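Local coordinates for protein flagellin B1 (Methanocaldococcus jannaschii DSM 2661, PDB 5YA6) that probably assembles as a filament subunit of the archaellum, the motility appendage of archaea, and binds a calcium ion, at residues K31-I36 against D77-S82; I45-A50 against G140-E145; T85-A90 against V119-A124; T134-S139 against F154-A159. All blocks are in the same frame, centred on the assembly; numbering follows the deposited sequence.

Interaction 1. Residues K31-I36 against D77-S82; sequences KLAIYI and DIFNSS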
# COMPACT_ATOMS: atom_id res chain seq x y z
N LYS B 31 -11.66 2.58 13.82
CA LYS B 31 -11.98 1.28 13.30
C LYS B 31 -12.17 1.34 11.79
O LYS B 31 -12.65 2.40 11.24
CB LYS B 31 -13.24 0.68 13.93
CG LYS B 31 -13.17 0.31 15.40
CD LYS B 31 -14.55 -0.19 15.84
CE LYS B 31 -14.44 -0.90 17.13
NZ LYS B 31 -15.80 -1.36 17.59
N LEU B 32 -11.77 0.25 11.12
CA LEU B 32 -11.87 0.11 9.64
C LEU B 32 -12.71 -1.12 9.34
O LEU B 32 -12.61 -2.13 10.03
CB LEU B 32 -10.51 -0.04 8.94
CG LEU B 32 -9.55 1.13 9.12
CD1 LEU B 32 -8.19 0.75 8.65
CD2 LEU B 32 -10.07 2.37 8.40
N ALA B 33 -13.43 -1.07 8.24
CA ALA B 33 -14.17 -2.21 7.72
C ALA B 33 -13.79 -2.33 6.24
O ALA B 33 -14.14 -1.44 5.41
CB ALA B 33 -15.67 -2.01 7.91
N ILE B 34 -13.07 -3.43 5.91
CA ILE B 34 -12.54 -3.60 4.54
C ILE B 34 -13.35 -4.66 3.84
O ILE B 34 -13.34 -5.85 4.25
CB ILE B 34 -11.05 -3.98 4.57
CG1 ILE B 34 -10.27 -2.91 5.34
CG2 ILE B 34 -10.53 -4.28 3.19
CD1 ILE B 34 -8.88 -3.38 5.78
N TYR B 35 -14.09 -4.26 2.83
CA TYR B 35 -15.00 -5.19 2.14
C TYR B 35 -14.31 -5.86 0.96
O TYR B 35 -13.60 -5.22 0.20
CB TYR B 35 -16.26 -4.52 1.65
CG TYR B 35 -17.10 -3.96 2.81
CD1 TYR B 35 -16.82 -2.77 3.44
CD2 TYR B 35 -18.25 -4.63 3.24
CE1 TYR B 35 -17.58 -2.28 4.49
CE2 TYR B 35 -19.02 -4.15 4.30
CZ TYR B 35 -18.70 -2.96 4.90
OH TYR B 35 -19.48 -2.52 5.97
N ILE B 36 -14.47 -7.18 0.95
CA ILE B 36 -13.76 -8.13 0.07
C ILE B 36 -14.75 -9.06 -0.67
O ILE B 36 -15.71 -9.53 -0.07
CB ILE B 36 -12.82 -9.00 0.92
CG1 ILE B 36 -11.77 -8.12 1.64
CG2 ILE B 36 -12.23 -10.12 0.09
CD1 ILE B 36 -10.77 -7.46 0.69
N ASP B 77 -25.25 -1.14 10.93
CA ASP B 77 -24.09 -0.67 11.77
C ASP B 77 -23.05 -1.74 12.11
O ASP B 77 -23.18 -2.38 13.17
CB ASP B 77 -24.60 -0.07 13.06
CG ASP B 77 -23.50 0.65 13.86
OD1 ASP B 77 -22.29 0.72 13.45
OD2 ASP B 77 -23.87 1.17 14.93
N ILE B 78 -22.00 -1.91 11.30
CA ILE B 78 -21.11 -3.04 11.64
C ILE B 78 -19.96 -2.58 12.56
O ILE B 78 -19.07 -3.37 12.80
CB ILE B 78 -20.54 -3.71 10.36
CG1 ILE B 78 -20.01 -2.68 9.39
CG2 ILE B 78 -21.63 -4.55 9.66
CD1 ILE B 78 -18.65 -2.09 9.77
N PHE B 79 -20.02 -1.37 13.09
CA PHE B 79 -19.02 -0.88 14.07
C PHE B 79 -19.45 -1.04 15.53
O PHE B 79 -18.67 -0.75 16.45
CB PHE B 79 -18.66 0.56 13.82
CG PHE B 79 -17.89 0.73 12.55
CD1 PHE B 79 -16.67 0.09 12.39
CD2 PHE B 79 -18.38 1.52 11.52
CE1 PHE B 79 -15.98 0.21 11.18
CE2 PHE B 79 -17.69 1.67 10.31
CZ PHE B 79 -16.47 1.02 10.16
N ASN B 80 -20.66 -1.49 15.77
CA ASN B 80 -21.18 -1.53 17.15
C ASN B 80 -20.79 -2.78 17.91
O ASN B 80 -21.13 -3.91 17.51
CB ASN B 80 -22.69 -1.41 17.01
CG ASN B 80 -23.42 -1.37 18.35
OD1 ASN B 80 -23.17 -2.14 19.27
ND2 ASN B 80 -24.36 -0.44 18.45
N SER B 81 -20.00 -2.60 18.98
CA SER B 81 -19.46 -3.77 19.72
C SER B 81 -20.49 -4.37 20.67
O SER B 81 -20.22 -5.40 21.27
CB SER B 81 -18.19 -3.41 20.42
OG SER B 81 -18.41 -2.55 21.56
N SER B 82 -21.65 -3.73 20.87
CA SER B 82 -22.77 -4.45 21.54
C SER B 82 -23.41 -5.49 20.68
O SER B 82 -23.70 -6.62 21.17
CB SER B 82 -23.80 -3.45 22.11
OG SER B 82 -23.12 -2.66 23.05

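Interaction 2. Residues I45-A50 against G140-E145; sequences IDLKNA and GQFQPE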
# COMPACT_ATOMS: atom_id res chain seq x y z
N ILE B 45 -11.40 -19.71 -2.18
CA ILE B 45 -10.19 -19.29 -1.50
C ILE B 45 -10.34 -19.43 0.02
O ILE B 45 -11.27 -18.90 0.63
CB ILE B 45 -9.90 -17.84 -1.85
CG1 ILE B 45 -9.60 -17.73 -3.36
CG2 ILE B 45 -8.67 -17.29 -1.08
CD1 ILE B 45 -9.74 -16.32 -3.84
N ASP B 46 -9.38 -20.10 0.62
CA ASP B 46 -9.34 -20.27 2.08
C ASP B 46 -8.77 -18.97 2.66
O ASP B 46 -7.63 -18.57 2.29
CB ASP B 46 -8.41 -21.46 2.40
CG ASP B 46 -8.23 -21.72 3.88
OD1 ASP B 46 -8.98 -21.17 4.69
OD2 ASP B 46 -7.30 -22.51 4.22
N LEU B 47 -9.50 -18.33 3.58
CA LEU B 47 -9.08 -17.08 4.26
C LEU B 47 -8.31 -17.30 5.53
O LEU B 47 -7.70 -16.38 6.08
CB LEU B 47 -10.31 -16.18 4.55
CG LEU B 47 -11.09 -15.68 3.33
CD1 LEU B 47 -12.14 -14.68 3.68
CD2 LEU B 47 -10.13 -15.03 2.29
N LYS B 48 -8.29 -18.56 6.03
CA LYS B 48 -7.82 -18.78 7.37
C LYS B 48 -6.34 -18.46 7.57
O LYS B 48 -5.99 -18.05 8.69
CB LYS B 48 -8.18 -20.21 7.86
CG LYS B 48 -9.66 -20.39 8.08
CD LYS B 48 -10.11 -21.80 8.49
CE LYS B 48 -9.82 -22.90 7.46
NZ LYS B 48 -10.59 -22.70 6.22
N ASN B 49 -5.47 -18.53 6.55
CA ASN B 49 -4.04 -18.10 6.69
C ASN B 49 -3.74 -16.77 6.02
O ASN B 49 -2.59 -16.41 5.84
CB ASN B 49 -3.15 -19.19 6.08
CG ASN B 49 -3.26 -20.43 6.86
OD1 ASN B 49 -3.91 -21.38 6.45
ND2 ASN B 49 -2.75 -20.37 8.08
N ALA B 50 -4.79 -16.05 5.66
CA ALA B 50 -4.65 -14.82 4.89
C ALA B 50 -4.09 -13.74 5.77
O ALA B 50 -4.45 -13.63 6.97
CB ALA B 50 -5.99 -14.41 4.27
N GLY B 140 -2.23 -0.91 1.70
CA GLY B 140 -2.17 -2.31 2.17
C GLY B 140 -2.61 -3.33 1.14
O GLY B 140 -3.08 -2.97 0.07
N GLN B 141 -2.47 -4.62 1.48
CA GLN B 141 -2.92 -5.69 0.64
C GLN B 141 -3.45 -6.78 1.60
O GLN B 141 -2.95 -6.95 2.71
CB GLN B 141 -1.80 -6.30 -0.22
CG GLN B 141 -1.26 -5.25 -1.25
CD GLN B 141 -0.28 -5.90 -2.23
OE1 GLN B 141 -0.08 -7.10 -2.22
NE2 GLN B 141 0.29 -5.07 -3.14
N PHE B 142 -4.50 -7.47 1.13
CA PHE B 142 -5.03 -8.69 1.79
C PHE B 142 -4.71 -9.88 0.94
O PHE B 142 -5.22 -10.03 -0.16
CB PHE B 142 -6.52 -8.56 1.99
CG PHE B 142 -7.12 -9.71 2.80
CD1 PHE B 142 -6.61 -10.02 4.03
CD2 PHE B 142 -8.22 -10.42 2.33
CE1 PHE B 142 -7.14 -11.04 4.79
CE2 PHE B 142 -8.77 -11.43 3.12
CZ PHE B 142 -8.23 -11.72 4.33
N GLN B 143 -3.81 -10.73 1.46
CA GLN B 143 -3.17 -11.77 0.69
C GLN B 143 -3.48 -13.17 1.32
O GLN B 143 -2.89 -13.55 2.31
CB GLN B 143 -1.68 -11.53 0.73
CG GLN B 143 -0.90 -12.56 -0.11
CD GLN B 143 -1.24 -12.56 -1.57
OE1 GLN B 143 -0.86 -11.63 -2.32
NE2 GLN B 143 -1.99 -13.60 -2.00
N PRO B 144 -4.35 -13.88 0.70
CA PRO B 144 -4.49 -15.28 1.12
C PRO B 144 -3.27 -16.10 0.70
O PRO B 144 -2.46 -15.68 -0.14
CB PRO B 144 -5.71 -15.74 0.30
CG PRO B 144 -6.50 -14.50 0.17
CD PRO B 144 -5.35 -13.53 -0.28
N GLU B 145 -3.19 -17.30 1.22
CA GLU B 145 -2.09 -18.14 0.85
C GLU B 145 -1.98 -18.34 -0.65
O GLU B 145 -0.85 -18.28 -1.22
CB GLU B 145 -2.18 -19.45 1.60
CG GLU B 145 -1.01 -20.40 1.28
CD GLU B 145 -1.11 -21.73 2.02
OE1 GLU B 145 -0.19 -22.59 1.79
OE2 GLU B 145 -2.05 -21.94 2.82
O HOH W 1 -5.14 -18.20 3.42
O HOH W 2 -4.82 -21.32 2.67

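Interaction 3. Residues T85-A90 against V119-A124; sequences TDWSLA and VLLVNA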
# COMPACT_ATOMS: atom_id res chain seq x y z
N THR B 85 -20.10 -8.46 19.17
CA THR B 85 -19.24 -8.52 20.32
C THR B 85 -17.85 -9.06 19.96
O THR B 85 -16.90 -8.81 20.68
CB THR B 85 -19.86 -9.46 21.43
OG1 THR B 85 -20.30 -10.70 20.84
CG2 THR B 85 -21.08 -8.75 22.03
N ASP B 86 -17.76 -9.74 18.81
CA ASP B 86 -16.46 -10.23 18.33
C ASP B 86 -15.50 -9.10 17.94
O ASP B 86 -14.33 -9.34 17.76
CB ASP B 86 -16.60 -11.22 17.16
CG ASP B 86 -17.08 -12.63 17.59
OD1 ASP B 86 -16.92 -12.96 18.75
OD2 ASP B 86 -17.65 -13.32 16.75
N TRP B 87 -15.97 -7.84 17.87
CA TRP B 87 -15.02 -6.70 17.89
C TRP B 87 -13.98 -6.77 19.00
O TRP B 87 -12.91 -6.19 18.88
CB TRP B 87 -15.74 -5.34 18.01
CG TRP B 87 -16.12 -4.75 16.68
CD1 TRP B 87 -17.33 -4.66 16.16
CD2 TRP B 87 -15.22 -4.18 15.72
NE1 TRP B 87 -17.27 -4.12 14.88
CE2 TRP B 87 -15.97 -3.79 14.61
CE3 TRP B 87 -13.83 -3.99 15.70
CZ2 TRP B 87 -15.39 -3.13 13.50
CZ3 TRP B 87 -13.27 -3.38 14.60
CH2 TRP B 87 -14.03 -3.00 13.53
N SER B 88 -14.33 -7.41 20.11
CA SER B 88 -13.38 -7.58 21.19
C SER B 88 -12.08 -8.30 20.79
O SER B 88 -11.03 -8.05 21.41
CB SER B 88 -14.00 -8.31 22.38
OG SER B 88 -14.05 -9.72 22.19
N LEU B 89 -12.16 -9.14 19.77
CA LEU B 89 -11.01 -9.89 19.23
C LEU B 89 -10.21 -9.15 18.15
O LEU B 89 -9.14 -9.62 17.72
CB LEU B 89 -11.46 -11.24 18.71
CG LEU B 89 -12.25 -12.16 19.66
CD1 LEU B 89 -12.92 -13.31 18.95
CD2 LEU B 89 -11.42 -12.59 20.82
N ALA B 90 -10.66 -7.98 17.73
CA ALA B 90 -9.86 -7.17 16.79
C ALA B 90 -8.88 -6.38 17.60
O ALA B 90 -9.19 -5.33 18.14
CB ALA B 90 -10.78 -6.28 15.98
N VAL B 119 -16.35 -8.85 5.27
CA VAL B 119 -15.76 -7.59 5.73
C VAL B 119 -14.66 -7.92 6.71
O VAL B 119 -14.78 -8.84 7.53
CB VAL B 119 -16.85 -6.64 6.30
CG1 VAL B 119 -17.52 -7.26 7.53
CG2 VAL B 119 -16.27 -5.28 6.62
N LEU B 120 -13.51 -7.22 6.64
CA LEU B 120 -12.42 -7.40 7.60
C LEU B 120 -12.62 -6.28 8.58
O LEU B 120 -12.52 -5.11 8.23
CB LEU B 120 -11.05 -7.31 6.91
CG LEU B 120 -10.95 -8.15 5.63
CD1 LEU B 120 -9.52 -7.96 5.09
CD2 LEU B 120 -11.22 -9.65 5.85
N LEU B 121 -12.84 -6.65 9.82
CA LEU B 121 -12.99 -5.71 10.90
C LEU B 121 -11.60 -5.51 11.57
O LEU B 121 -10.99 -6.42 12.12
CB LEU B 121 -14.05 -6.27 11.90
CG LEU B 121 -15.41 -6.66 11.30
CD1 LEU B 121 -16.25 -7.33 12.40
CD2 LEU B 121 -16.11 -5.47 10.65
N VAL B 122 -11.15 -4.25 11.56
CA VAL B 122 -9.84 -3.85 12.09
C VAL B 122 -9.97 -2.73 13.12
O VAL B 122 -10.65 -1.74 12.85
CB VAL B 122 -8.90 -3.37 10.93
CG1 VAL B 122 -7.53 -2.94 11.46
CG2 VAL B 122 -8.74 -4.50 9.92
N ASN B 123 -9.40 -2.92 14.33
CA ASN B 123 -9.37 -1.87 15.29
C ASN B 123 -8.14 -1.09 15.07
O ASN B 123 -7.03 -1.47 15.48
CB ASN B 123 -9.40 -2.33 16.76
CG ASN B 123 -9.66 -1.13 17.68
OD1 ASN B 123 -8.89 -0.21 17.72
ND2 ASN B 123 -10.82 -1.11 18.34
N ALA B 124 -8.29 -0.01 14.30
CA ALA B 124 -7.12 0.83 13.97
C ALA B 124 -6.48 1.47 15.18
O ALA B 124 -5.27 1.63 15.20
CB ALA B 124 -7.54 1.92 12.99
O HOH W 3 -12.35 -3.52 19.22

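Interaction 4. Residues T134-S139 against F154-A159; sequences TRSEVS and FTTPAA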
# COMPACT_ATOMS: atom_id res chain seq x y z
N THR B 134 -7.06 13.16 10.25
CA THR B 134 -7.42 13.61 8.93
C THR B 134 -6.17 13.66 8.00
O THR B 134 -5.03 13.82 8.47
CB THR B 134 -8.03 15.03 9.03
OG1 THR B 134 -7.12 15.91 9.69
CG2 THR B 134 -9.34 15.01 9.73
N ARG B 135 -6.43 13.46 6.70
CA ARG B 135 -5.42 13.59 5.62
C ARG B 135 -4.31 12.57 5.75
O ARG B 135 -3.16 12.86 5.43
CB ARG B 135 -4.85 15.00 5.57
CG ARG B 135 -5.93 16.05 5.39
CD ARG B 135 -5.34 17.28 4.76
NE ARG B 135 -4.42 17.96 5.65
CZ ARG B 135 -3.50 18.84 5.29
NH1 ARG B 135 -2.72 19.43 6.25
NH2 ARG B 135 -3.35 19.15 3.98
N SER B 136 -4.64 11.36 6.22
CA SER B 136 -3.68 10.33 6.48
C SER B 136 -3.69 9.29 5.31
O SER B 136 -4.73 8.74 4.90
CB SER B 136 -4.00 9.58 7.73
OG SER B 136 -3.68 10.31 8.90
N GLU B 137 -2.49 8.91 4.87
CA GLU B 137 -2.35 7.89 3.82
C GLU B 137 -2.29 6.50 4.44
O GLU B 137 -1.46 6.21 5.31
CB GLU B 137 -1.04 8.06 3.05
CG GLU B 137 -0.90 9.39 2.38
CD GLU B 137 -1.76 9.55 1.18
OE1 GLU B 137 -2.67 8.73 0.90
OE2 GLU B 137 -1.55 10.59 0.49
N VAL B 138 -3.14 5.61 3.94
CA VAL B 138 -3.13 4.21 4.31
C VAL B 138 -3.04 3.31 3.09
O VAL B 138 -3.80 3.52 2.14
CB VAL B 138 -4.44 3.81 5.11
CG1 VAL B 138 -4.31 2.37 5.59
CG2 VAL B 138 -4.54 4.69 6.36
N SER B 139 -2.11 2.36 3.12
CA SER B 139 -1.82 1.47 1.96
C SER B 139 -1.77 0.04 2.48
O SER B 139 -1.36 -0.23 3.62
CB SER B 139 -0.47 1.83 1.32
OG SER B 139 -0.48 3.17 0.96
N PHE B 154 -6.14 4.42 0.46
CA PHE B 154 -6.99 5.57 0.70
C PHE B 154 -6.26 6.64 1.43
O PHE B 154 -5.26 6.37 2.10
CB PHE B 154 -8.28 5.19 1.42
CG PHE B 154 -8.09 4.59 2.76
CD1 PHE B 154 -8.00 5.40 3.90
CD2 PHE B 154 -8.16 3.20 2.93
CE1 PHE B 154 -7.88 4.83 5.16
CE2 PHE B 154 -8.03 2.63 4.17
CZ PHE B 154 -7.87 3.41 5.30
N THR B 155 -6.74 7.85 1.29
CA THR B 155 -6.30 8.97 2.08
C THR B 155 -7.51 9.38 2.87
O THR B 155 -8.54 9.67 2.27
CB THR B 155 -5.87 10.16 1.18
OG1 THR B 155 -5.02 9.70 0.15
CG2 THR B 155 -5.21 11.26 2.02
N THR B 156 -7.40 9.44 4.22
CA THR B 156 -8.58 9.83 4.98
C THR B 156 -8.91 11.31 4.64
O THR B 156 -8.02 12.08 4.33
CB THR B 156 -8.41 9.70 6.49
OG1 THR B 156 -7.36 10.51 6.98
CG2 THR B 156 -8.15 8.23 6.81
N PRO B 157 -10.18 11.66 4.73
CA PRO B 157 -10.56 13.03 4.33
C PRO B 157 -9.98 14.06 5.29
O PRO B 157 -9.55 13.72 6.40
CB PRO B 157 -12.06 13.01 4.41
CG PRO B 157 -12.43 11.89 5.29
CD PRO B 157 -11.37 10.85 5.00
N ALA B 158 -9.96 15.34 4.86
CA ALA B 158 -9.43 16.41 5.65
C ALA B 158 -10.39 16.88 6.79
O ALA B 158 -9.99 17.64 7.64
CB ALA B 158 -9.10 17.59 4.71
N ALA B 159 -11.62 16.40 6.75
CA ALA B 159 -12.59 16.63 7.85
C ALA B 159 -13.44 15.40 8.02
O ALA B 159 -13.91 14.75 7.03
CB ALA B 159 -13.46 17.83 7.55

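Interaction 1. Residues K31-I36 against D77-S82
The Phe79 ring turns one edge to the strand, with the carbonyl carbon of Leu32 lying near the ring plane, while Lys31 CB and Ala33 CB approach it obliquely. One face is taken by its own neighbour: Ile78 CD1 sits over the ring centre, 3.6 Å above the plane. That same CD1 is in contact with Ala33 CB at 3.5 Å, touching both ring and strand. The phenol of Tyr35 comes from the opposite direction, its OH meeting Ile78 CG1 at 3.5 Å. Lys31 runs past Phe79 the other way: with CG beside the backbone N (chi1 -68°) and the chain extended beyond it, CB and CD pass the CD1 side of the ring and NZ donates to Phe79 O at 3.1 Å, tilted 30° from the carbonyl plane. The ammonium also makes a cation-pi contact with Trp87. An Asx turn, Asp77 OD1 accepting from Phe79 N, shapes the loop behind the ring. Lys31, Ala33 and Tyr35 share one side of strand 28-38, the alternation expected of a beta strand. The arrangement is that of a long connection, between strands 59-69 and 94-99, folded onto the face of a mixed sheet in the beta-rich domain of this flagellin.

Interaction 2. Residues I45-A50 against G140-E145
Ala50 and Pro144 bring the two chains together, their CA atoms 3.8 Å apart. A type I turn from Leu47 to Ala50, closed by Ala50 N to Leu47 O, presents Ala50 to the other chain just as strand 137-143 gives way to the proline. Backbone meets backbone through a CA-H...O contact, Ala50 CA to Gln143 O at 3.4 Å, with 134° at the hydrogen. Around it the side chains form a small apolar cluster. Ala50 CB presses obliquely on the Phe142 ring, 3.5 Å from CZ, and the Leu47 side chain crosses that ring at about a right angle, CD2 lying 3.9 Å from Phe142 CE2. Phe142 can meet both because its CG stands beside the carbonyl carbon (chi1 -174°), leaning the ring along the chain toward the turn; Tyr95 meets it edge-to-face. On the pyrrolidine, Pro144 CB touches Ile45 CG2 at 3.6 Å. Polar links form the outer margin. Asp46 OD1 is held from opposite faces of its plane by Lys48 N, in an Asx turn, and by Lys48 NZ, a salt bridge of 2.7 Å. One water joins Asp46 O to Glu145 N; a second donates to Asp46 OD2 and, at 2.8 Å, to Glu145 OE2. Those two carboxylate oxygens, Asp46 OD2 and Glu145 OE2, stand 5.5 Å apart, so the shared water and the lysine on Asp46 probably ease their mutual repulsion, while the direct side-chain packing is mainly apolar and the polar links across the contact run through water.

Interaction 3. Residues T85-A90 against V119-A124
Leu121 CB sits over one face of the Trp87 indole at the tight end of this contact. It lies 3.9 Å from the centroid of the six-membered ring and 20° off the normal, a CH-pi contact displaced toward the rim. The two side chains cross at about a right angle. Because Leu121 CG is turned to the side of its backbone N (chi1 -54°), CD1 stays by the pyrrole side, 4.2 Å from Trp87 CE2, while CD2 passes beyond the rim, 3.8 Å from Trp87 CZ2. The far edge of the ring abuts the strand backbone: Trp87 CZ3 comes within 3.6 Å of Val122 O, and Asn123 N is also near the ring plane. Trp87 NE1 looks elsewhere, donating to Ile78 O, so the indole is fixed at its pyrrole end as well as gripped by the strand. The segment carrying it is a 3-10 turn, 85-89, in the connection before strand 94-99, and it packs on one side of strand 117-123 near the start of helix 124-128. Asn123 is the N-cap residue there, its OD1 accepting from Ala126 N. Around this partly exposed asparagine the contact turns polar and takes in water. Ala90 faces the strand, but the nearest approach is from its backbone, Ala90 O to Asn123 CB at 3.3 Å. A water completes the junction, donating to Trp87 O at 2.7 Å and accepting from Asn123 ND2 at 3.0 Å.

Interaction 4. Residues T134-S139 against F154-A159
Val138 and Phe154 form an antiparallel hydrogen-bonded pair, Val138 N reaching Phe154 O at 2.9 Å with a nearly straight 174° bond and Phe154 N returning one to Val138 O. Their side chains lie side by side on the same face of the sheet. Phe154 CG stands between its backbone N and carbonyl carbon (chi1 61°), which lays the ring beside the neighbouring strand, where Val138 CB rests 3.7 Å from its centroid in a CH-pi contact. On the other face, the non-hydrogen-bonded pair Glu137 and Thr155 is joined through side chains: Thr155 OG1 donates to Glu137 OE1 at 2.7 Å, from 36° out of the carboxylate plane, reached because the glutamate bends at chi2. The pairing outlasts the strands. Thr156 N binds Ser136 O at 2.8 Å, and Ser136 N binds the side-chain oxygen Thr156 OG1 at 2.9 Å. Arg135, with positive phi, turns the chain, yet its N still finds Pro157 O at 3.1 Å from above the carbonyl plane, and its CG packs on Ala158. Further out, Pro133 O accepts from the hydroxyls of both Ser136 and Thr156, tying both to the residue just before the segment. Leu32 and Leu167 pack against Phe154 from within the domain, while Gln141 NE2 of the second subunit donates to Glu137 O and Ser139 OG. This is the open end of a beta hairpin, strands 137-143 and 150-155, whose second strand is outermost in the mixed sheet of this chain.

In the fold
Interactions 1 and 3 are practically one cluster, centres 7 Å apart: their strands are neighbours in the sheet, and both loop segments belong to the connection between strands 59-69 and 94-99. Interactions 2 and 4 lie at the two ends of strand 137-143, about 24 Å apart between centres, and both touch the second subunit. The interior ties the pairs together, with Leu32 CD2 of interaction 1 at 3.9 Å from Phe154 CZ of interaction 4, and Phe142 CD1 of interaction 2 at 3.7 Å from Leu120 CD1 of interaction 3. Interaction 2 approaches the calcium site of Asp102, Asp104, Ser106, Asn113 and Asp116, the Leu47 side chain lying about 10 Å from the ion.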